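Local atomic coordinates of putative capsular polysaccharide biosynthesis protein (Streptococcus pneumoniae serotype 4, PDB entry 6EWJ), a protein that probably acts as a pyridoxal 5'-phosphate-dependent sugar aminotransferase in the teichoic acid biosynthesis of the pneumococcus. Residues 87-90 with 91-95; 187-190 with 191-194; 231-234 with 235-238. All coordinates share one frame; numbering follows the deposited sequence.

The three interactions are local turns or helix ends, following one another along the chain, and each adjoins the seven-stranded mixed sheet in sequence: interaction 1 follows strand 82-86, interaction 2 leads into strand 196-200, and interaction 3 spans the end of helix 225-236, after strand 213-217. Their centres are about 21 Å (1 and 2), 24 Å (1 and 3) and 25 Å (2 and 3) apart, and no two touch within the chain. Across the dimer, His238 of interaction 3 meets Tyr90 of the second subunit as an edge-to-face ring pair. Interactions 1 and 3 thus join at the subunit interface beside cofactor-site residues, while 187-194 touches no other protein chain of the assembly.

Interaction 1 (87-90 with 91-95); sequences AMTY and TASCS
Thr89 makes the first side-chain link to the start of helix 92-99: its OG1 donates to Ser93 OG at 2.7 Å. The threonine hydroxyl lies opposite its own backbone N (chi1 -173°), and its CG2 also touches the serine, 3.8 Å from Ser93 CB. Ser93 OG has a second hydrogen bond, to Asp176, so two bonds hold this buried hydroxyl.

At Tyr90 both backbone and ring take part. Tyr90 O accepts from Ser93 N at 3.1 Å with an N-H...O angle of 147°. The ring is covered on one face by Thr91 CG2, 4.1 Å from the ring centroid and only 11° off the normal, a CH-pi contact over the middle of the ring. Ala92 CB approaches obliquely, 3.5 Å from Tyr90 CD2. Tyr255 of the second subunit packs on Tyr90 as well.

This is the entry into the helix of a beta-alpha-beta crossover between parallel strands 82-86 and 103-107. Tyr90 lies about 4 Å from Tyr351 and Ala92 about 4 Å from Thr65, side chain to side chain. Both neighbours are cofactor-binding residues, which places the turn beside the pyridoxal 5'-phosphate site, empty in this apo structure, at the dimer interface.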
ATOM      1  N   ALA A  87     -10.074  15.472 -18.474  1.00 21.44           N
ATOM      2  CA  ALA A  87     -11.193  14.557 -18.694  1.00 21.87           C
ATOM      3  C   ALA A  87     -10.711  13.260 -19.350  1.00 22.15           C
ATOM      4  O   ALA A  87     -11.323  12.192 -19.142  1.00 21.61           O
ATOM      5  CB  ALA A  87     -12.268  15.234 -19.509  1.00 22.93           C
ATOM      6  N   MET A  88      -9.552  13.329 -20.027  1.00 22.41           N
ATOM      7  CA  MET A  88      -8.930  12.218 -20.712  1.00 23.47           C
ATOM      8  C   MET A  88      -7.712  11.798 -19.910  1.00 23.06           C
ATOM      9  O   MET A  88      -6.599  12.306 -20.087  1.00 21.85           O
ATOM     10  CB  MET A  88      -8.542  12.625 -22.145  1.00 26.33           C
ATOM     11  CG  MET A  88      -7.594  11.657 -22.896  1.00 27.88           C
ATOM     12  SD  MET A  88      -8.269   9.996 -22.956  1.00 27.96           S
ATOM     13  CE  MET A  88      -9.800  10.368 -23.779  1.00 29.39           C
ATOM     14  N   THR A  89      -7.931  10.866 -18.975  1.00 22.11           N
ATOM     15  CA  THR A  89      -6.832  10.249 -18.231  1.00 22.58           C
ATOM     16  C   THR A  89      -7.301   8.941 -17.580  1.00 21.71           C
ATOM     17  O   THR A  89      -8.461   8.563 -17.688  1.00 20.90           O
ATOM     18  CB  THR A  89      -6.264  11.182 -17.157  1.00 23.06           C
ATOM     19  OG1 THR A  89      -5.084  10.590 -16.583  1.00 23.38           O
ATOM     20  CG2 THR A  89      -7.262  11.471 -16.070  1.00 23.49           C
ATOM     21  N   TYR A  90      -6.348   8.241 -16.951  1.00 21.62           N
ATOM     22  CA  TYR A  90      -6.639   7.046 -16.219  1.00 21.65           C
ATOM     23  C   TYR A  90      -7.350   7.374 -14.895  1.00 20.46           C
ATOM     24  O   TYR A  90      -7.075   8.419 -14.288  1.00 20.47           O
ATOM     25  CB  TYR A  90      -5.331   6.300 -15.929  1.00 22.60           C
ATOM     26  CG  TYR A  90      -5.540   4.935 -15.266  1.00 23.66           C
ATOM     27  CD1 TYR A  90      -6.329   3.945 -15.860  1.00 24.12           C
ATOM     28  CD2 TYR A  90      -4.859   4.606 -14.094  1.00 24.63           C
ATOM     29  CE1 TYR A  90      -6.504   2.685 -15.259  1.00 25.70           C
ATOM     30  CE2 TYR A  90      -5.042   3.354 -13.487  1.00 26.06           C
ATOM     31  CZ  TYR A  90      -5.863   2.407 -14.069  1.00 26.95           C
ATOM     32  OH  TYR A  90      -5.975   1.155 -13.448  1.00 31.76           O
ATOM     33  N   THR A  91      -8.230   6.483 -14.422  1.00 19.28           N
ATOM     34  CA  THR A  91      -8.966   6.763 -13.197  1.00 18.60           C
ATOM     35  C   THR A  91      -8.082   7.178 -11.984  1.00 19.11           C
ATOM     36  O   THR A  91      -8.495   8.028 -11.189  1.00 19.54           O
ATOM     37  CB  THR A  91      -9.875   5.588 -12.755  1.00 18.42           C
ATOM     38  OG1 THR A  91     -10.592   5.978 -11.587  1.00 17.75           O
ATOM     39  CG2 THR A  91      -9.101   4.303 -12.491  1.00 17.84           C
ATOM     40  N   ALA A  92      -6.919   6.530 -11.834  1.00 19.54           N
ATOM     41  CA  ALA A  92      -6.022   6.787 -10.720  1.00 19.91           C
ATOM     42  C   ALA A  92      -5.547   8.262 -10.577  1.00 21.37           C
ATOM     43  O   ALA A  92      -5.293   8.696  -9.442  1.00 22.58           O
ATOM     44  CB  ALA A  92      -4.857   5.865 -10.794  1.00 19.54           C
ATOM     45  N   SER A  93      -5.499   9.022 -11.682  1.00 21.94           N
ATOM     46  CA  SER A  93      -5.174  10.459 -11.605  1.00 23.51           C
ATOM     47  C   SER A  93      -6.234  11.218 -10.791  1.00 23.38           C
ATOM     48  O   SER A  93      -5.924  12.255 -10.223  1.00 25.55           O
ATOM     49  CB  SER A  93      -5.021  11.121 -13.005  1.00 24.23           C
ATOM     50  OG  SER A  93      -4.393  10.275 -13.973  1.00 25.61           O
ATOM     51  N   CYS A  94      -7.464  10.736 -10.805  1.00 22.65           N
ATOM     52  CA  CYS A  94      -8.610  11.403 -10.236  1.00 21.64           C
ATOM     53  C   CYS A  94      -9.092  10.840  -8.915  1.00 20.80           C
ATOM     54  O   CYS A  94      -9.536  11.596  -8.030  1.00 20.70           O
ATOM     55  CB  CYS A  94      -9.739  11.369 -11.259  1.00 22.48           C
ATOM     56  SG  CYS A  94     -11.090  12.534 -10.874  1.00 24.62           S
ATOM     57  N   SER A  95      -9.056   9.517  -8.790  1.00 19.20           N
ATOM     58  CA  SER A  95      -9.543   8.847  -7.595  1.00 19.05           C
ATOM     59  C   SER A  95      -8.865   9.337  -6.325  1.00 18.52           C
ATOM     60  O   SER A  95      -9.508   9.468  -5.290  1.00 19.47           O
ATOM     61  CB  SER A  95      -9.325   7.341  -7.692  1.00 18.72           C
ATOM     62  OG  SER A  95      -7.965   7.026  -7.803  1.00 17.65           O
TER

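Interaction 2 (187-190 with 191-194); sequences GQPS and GSIA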
ATOM      1  N   GLY A 187      14.649  19.427 -23.055  1.00 30.85           N
ATOM      2  CA  GLY A 187      15.865  18.828 -22.542  1.00 31.56           C
ATOM      3  C   GLY A 187      15.889  18.460 -21.067  1.00 31.08           C
ATOM      4  O   GLY A 187      16.922  17.923 -20.614  1.00 31.86           O
ATOM      5  N   GLN A 188      14.823  18.747 -20.311  1.00 29.56           N
ATOM      6  CA  GLN A 188      14.837  18.479 -18.869  1.00 29.43           C
ATOM      7  C   GLN A 188      14.015  17.226 -18.567  1.00 27.19           C
ATOM      8  O   GLN A 188      12.937  17.061 -19.143  1.00 26.00           O
ATOM      9  CB  GLN A 188      14.252  19.626 -18.075  1.00 31.09           C
ATOM     10  CG  GLN A 188      14.683  21.046 -18.395  1.00 33.88           C
ATOM     11  CD  GLN A 188      13.603  22.040 -17.961  1.00 36.02           C
ATOM     12  OE1 GLN A 188      13.732  22.677 -16.930  1.00 38.55           O
ATOM     13  NE2 GLN A 188      12.506  22.158 -18.757  1.00 36.75           N
ATOM     14  N   PRO A 189      14.479  16.377 -17.641  1.00 25.95           N
ATOM     15  CA  PRO A 189      13.775  15.106 -17.358  1.00 24.56           C
ATOM     16  C   PRO A 189      12.506  15.319 -16.624  1.00 23.80           C
ATOM     17  O   PRO A 189      12.419  16.177 -15.744  1.00 24.26           O
ATOM     18  CB  PRO A 189      14.778  14.317 -16.493  1.00 24.54           C
ATOM     19  CG  PRO A 189      15.856  15.261 -16.134  1.00 25.42           C
ATOM     20  CD  PRO A 189      15.826  16.418 -17.049  1.00 26.12           C
ATOM     21  N   SER A 190      11.499  14.534 -16.966  1.00 23.58           N
ATOM     22  CA  SER A 190      10.252  14.511 -16.188  1.00 23.14           C
ATOM     23  C   SER A 190      10.670  14.185 -14.762  1.00 22.27           C
ATOM     24  O   SER A 190      11.646  13.418 -14.556  1.00 21.91           O
ATOM     25  CB  SER A 190       9.246  13.515 -16.740  1.00 22.98           C
ATOM     26  OG  SER A 190       7.948  13.843 -16.244  1.00 23.86           O
ATOM     27  N   GLY A 191      10.048  14.859 -13.814  1.00 21.65           N
ATOM     28  CA  GLY A 191      10.509  14.860 -12.417  1.00 21.87           C
ATOM     29  C   GLY A 191      11.029  16.240 -12.019  1.00 23.05           C
ATOM     30  O   GLY A 191      10.718  16.721 -10.952  1.00 22.73           O
ATOM     31  N   SER A 192      11.761  16.879 -12.942  1.00 23.76           N
ATOM     32  CA  SER A 192      12.350  18.206 -12.740  1.00 25.04           C
ATOM     33  C   SER A 192      11.503  19.363 -13.269  1.00 25.35           C
ATOM     34  O   SER A 192      11.898  20.507 -13.141  1.00 26.23           O
ATOM     35  CB  SER A 192      13.732  18.274 -13.406  1.00 25.54           C
ATOM     36  OG  SER A 192      13.649  18.306 -14.821  1.00 26.24           O
ATOM     37  N   ILE A 193      10.313  19.091 -13.806  1.00 25.02           N
ATOM     38  CA  ILE A 193       9.556  20.126 -14.508  1.00 25.50           C
ATOM     39  C   ILE A 193       8.398  20.660 -13.649  1.00 25.14           C
ATOM     40  O   ILE A 193       8.268  21.860 -13.434  1.00 25.50           O
ATOM     41  CB  ILE A 193       9.070  19.595 -15.842  1.00 25.58           C
ATOM     42  CG1 ILE A 193      10.250  19.051 -16.652  1.00 26.40           C
ATOM     43  CG2 ILE A 193       8.365  20.704 -16.632  1.00 26.59           C
ATOM     44  CD1 ILE A 193       9.859  17.971 -17.631  1.00 25.90           C
ATOM     45  N   ALA A 194       7.533  19.756 -13.236  1.00 23.63           N
ATOM     46  CA  ALA A 194       6.433  20.095 -12.372  1.00 23.61           C
ATOM     47  C   ALA A 194       6.948  20.364 -10.975  1.00 23.86           C
ATOM     48  O   ALA A 194       8.087  20.038 -10.642  1.00 23.68           O
ATOM     49  CB  ALA A 194       5.433  18.963 -12.354  1.00 22.68           C
TER
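The flat carbonyl group of Pro189 takes two donors from Ser192 at different heights: Ser192 OG lies in the carbonyl plane, on a lone pair, and Ser192 N is tilted 25° from it. The hydroxyl bond is the shorter, with OG 2.6 Å from Pro189 O; the backbone bond from Ser192 N to the same oxygen measures 3.0 Å, with an N-H...O angle of 159°. Ser192 OG reaches the oxygen because it sits between its own backbone N and carbonyl carbon (chi1 72°). There it also meets Pro189 CD and Gln188 CB, each at 3.6 Å. The amide of Gln188 turns to a different partner, its NE2 bonding to Tyr185 O.

The backbone N bond closes a turn close to type II, with Gly191 at positive phi, where a CB would be jammed against Ser190 O. Ile193 lays CD1 against the backbone, 3.5 Å from Gln188 O and 3.8 Å from Ser190 CA, while Tyr144 of helix 144-153 packs on the isoleucine. Ser190 OG bonds to Ser177 OG, tying the turn to the end of strand 172-177.

With two bonds on one acceptor, the chain leaving strand 188-189 is pinned as it bends toward strand 196-200. The pair of donors probably polarises the Pro189 carbonyl, and the hydroxyl bond gives Ser192 OG a partner within the turn.

Interaction 3 (231-234 with 235-238); sequences EFQI and LSLH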
ATOM      1  N   GLU A 231       8.615  14.046   5.700  1.00 26.98           N
ATOM      2  CA  GLU A 231       7.132  14.088   5.750  1.00 26.61           C
ATOM      3  C   GLU A 231       6.472  12.983   4.918  1.00 24.81           C
ATOM      4  O   GLU A 231       5.468  12.383   5.336  1.00 24.03           O
ATOM      5  CB  GLU A 231       6.581  15.463   5.312  1.00 28.16           C
ATOM      6  CG  GLU A 231       6.649  16.495   6.444  1.00 30.06           C
ATOM      7  CD  GLU A 231       6.206  17.914   6.073  1.00 31.14           C
ATOM      8  OE1 GLU A 231       5.271  18.075   5.286  1.00 32.15           O
ATOM      9  OE2 GLU A 231       6.831  18.882   6.592  1.00 33.32           O
ATOM     10  N   PHE A 232       7.018  12.697   3.746  1.00 23.78           N
ATOM     11  CA  PHE A 232       6.515  11.562   2.928  1.00 22.11           C
ATOM     12  C   PHE A 232       6.747  10.230   3.622  1.00 21.66           C
ATOM     13  O   PHE A 232       5.859   9.345   3.641  1.00 21.45           O
ATOM     14  CB  PHE A 232       7.172  11.503   1.566  1.00 21.64           C
ATOM     15  CG  PHE A 232       6.562  12.409   0.551  1.00 21.31           C
ATOM     16  CD1 PHE A 232       5.525  11.988  -0.227  1.00 20.55           C
ATOM     17  CD2 PHE A 232       7.047  13.685   0.362  1.00 21.52           C
ATOM     18  CE1 PHE A 232       4.962  12.843  -1.175  1.00 20.56           C
ATOM     19  CE2 PHE A 232       6.505  14.528  -0.596  1.00 21.80           C
ATOM     20  CZ  PHE A 232       5.456  14.114  -1.357  1.00 20.82           C
ATOM     21  N   GLN A 233       7.963  10.078   4.180  1.00 22.19           N
ATOM     22  CA  GLN A 233       8.343   8.854   4.874  1.00 22.78           C
ATOM     23  C   GLN A 233       7.373   8.522   5.970  1.00 22.17           C
ATOM     24  O   GLN A 233       6.906   7.377   6.055  1.00 21.89           O
ATOM     25  CB  GLN A 233       9.777   8.930   5.445  1.00 23.87           C
ATOM     26  CG  GLN A 233      10.855   8.732   4.407  1.00 24.07           C
ATOM     27  CD  GLN A 233      10.792   7.440   3.607  1.00 24.15           C
ATOM     28  OE1 GLN A 233      11.116   7.445   2.415  1.00 25.62           O
ATOM     29  NE2 GLN A 233      10.375   6.348   4.224  1.00 24.40           N
ATOM     30  N   ILE A 234       7.054   9.541   6.766  1.00 22.61           N
ATOM     31  CA  ILE A 234       6.167   9.450   7.907  1.00 23.26           C
ATOM     32  C   ILE A 234       4.739   9.056   7.487  1.00 22.08           C
ATOM     33  O   ILE A 234       4.107   8.175   8.072  1.00 20.82           O
ATOM     34  CB  ILE A 234       6.198  10.774   8.680  1.00 25.01           C
ATOM     35  CG1 ILE A 234       7.497  10.886   9.496  1.00 26.20           C
ATOM     36  CG2 ILE A 234       5.046  10.917   9.685  1.00 25.65           C
ATOM     37  CD1 ILE A 234       8.744  10.238   8.902  1.00 25.85           C
ATOM     38  N   LEU A 235       4.259   9.662   6.388  1.00 21.79           N
ATOM     39  CA  LEU A 235       2.927   9.309   5.892  1.00 21.10           C
ATOM     40  C   LEU A 235       2.855   7.910   5.306  1.00 20.07           C
ATOM     41  O   LEU A 235       1.779   7.293   5.332  1.00 21.39           O
ATOM     42  CB  LEU A 235       2.419  10.323   4.838  1.00 21.06           C
ATOM     43  CG  LEU A 235       2.231  11.749   5.318  1.00 21.98           C
ATOM     44  CD1 LEU A 235       1.694  12.644   4.221  1.00 22.26           C
ATOM     45  CD2 LEU A 235       1.354  11.869   6.561  1.00 22.71           C
ATOM     46  N   SER A 236       3.952   7.421   4.757  1.00 18.74           N
ATOM     47  CA  SER A 236       4.013   6.115   4.104  1.00 17.61           C
ATOM     48  C   SER A 236       4.152   4.947   5.094  1.00 18.09           C
ATOM     49  O   SER A 236       3.940   3.782   4.717  1.00 17.41           O
ATOM     50  CB  SER A 236       5.185   6.058   3.140  1.00 17.14           C
ATOM     51  OG  SER A 236       6.427   5.908   3.822  1.00 17.55           O
ATOM     52  N   LEU A 237       4.527   5.263   6.342  1.00 19.03           N
ATOM     53  CA  LEU A 237       4.853   4.262   7.341  1.00 20.36           C
ATOM     54  C   LEU A 237       4.250   4.585   8.706  1.00 20.38           C
ATOM     55  O   LEU A 237       4.978   4.774   9.730  1.00 20.16           O
ATOM     56  CB  LEU A 237       6.382   4.105   7.453  1.00 21.67           C
ATOM     57  CG  LEU A 237       7.085   3.222   6.422  1.00 22.25           C
ATOM     58  CD1 LEU A 237       8.593   3.526   6.399  1.00 22.90           C
ATOM     59  CD2 LEU A 237       6.804   1.747   6.730  1.00 22.87           C
ATOM     60  N   HIS A 238       2.915   4.702   8.693  1.00 19.64           N
ATOM     61  CA  HIS A 238       2.089   4.752   9.887  1.00 20.08           C
ATOM     62  C   HIS A 238       2.181   6.032  10.702  1.00 20.86           C
ATOM     63  O   HIS A 238       1.682   6.103  11.838  1.00 21.85           O
ATOM     64  CB  HIS A 238       2.374   3.538  10.803  1.00 20.54           C
ATOM     65  CG  HIS A 238       2.059   2.209  10.179  1.00 20.22           C
ATOM     66  ND1 HIS A 238       0.786   1.864   9.793  1.00 20.53           N
ATOM     67  CD2 HIS A 238       2.824   1.109   9.971  1.00 20.20           C
ATOM     68  CE1 HIS A 238       0.786   0.621   9.341  1.00 20.30           C
ATOM     69  NE2 HIS A 238       2.017   0.147   9.429  1.00 19.99           N
TER
HETATM   70  O   HOH W   1       8.736   4.459   3.043  1.00 15.36           O
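The C-terminal part of helix 225-236 is held by backbone bonds and by a serine that folds back onto the helix. Leu235 N binds Glu231 O at 3.2 Å, and Ser236 N binds Phe232 O at 2.9 Å, the i to i-4 pattern of an alpha-helix. Further on, Leu237 N makes a weak i-3 bond to Ile234 O, and His238 adopts positive phi (71°), as the chain leaves the helical path.

Ser236 OG donates to Gln233 O at 2.7 Å. With chi1 at 76° the hydroxyl stands between its own backbone N and carbonyl carbon, which turns it back along the helix. Ser236 OG in turn accepts from a water (2.8 Å), and that water accepts from Gln233 NE2 at 2.8 Å. Gln233 bends at chi2 (-56°) to bring its amide there, and lies alongside Leu237, pointing the same way, with NE2 4.0 Å from Leu237 CD1. On another side of the helix, Leu235 CG rests 3.3 Å from Glu231 O.

Glu231 itself is gripped elsewhere, by a salt bridge to Lys163 and a hydrogen bond to Trp164. Phe232 packs on helix 64-74 and strand 58-61, and His238 on Thr65 of the second subunit.

Chemically, Ser236 OG is both donor and acceptor, linking a late-helix carbonyl to a water-bridged amide. Gln233 O, near the end of the helix, is thereby held by the serine hydroxyl as well as by the weak bond from Ser236 N.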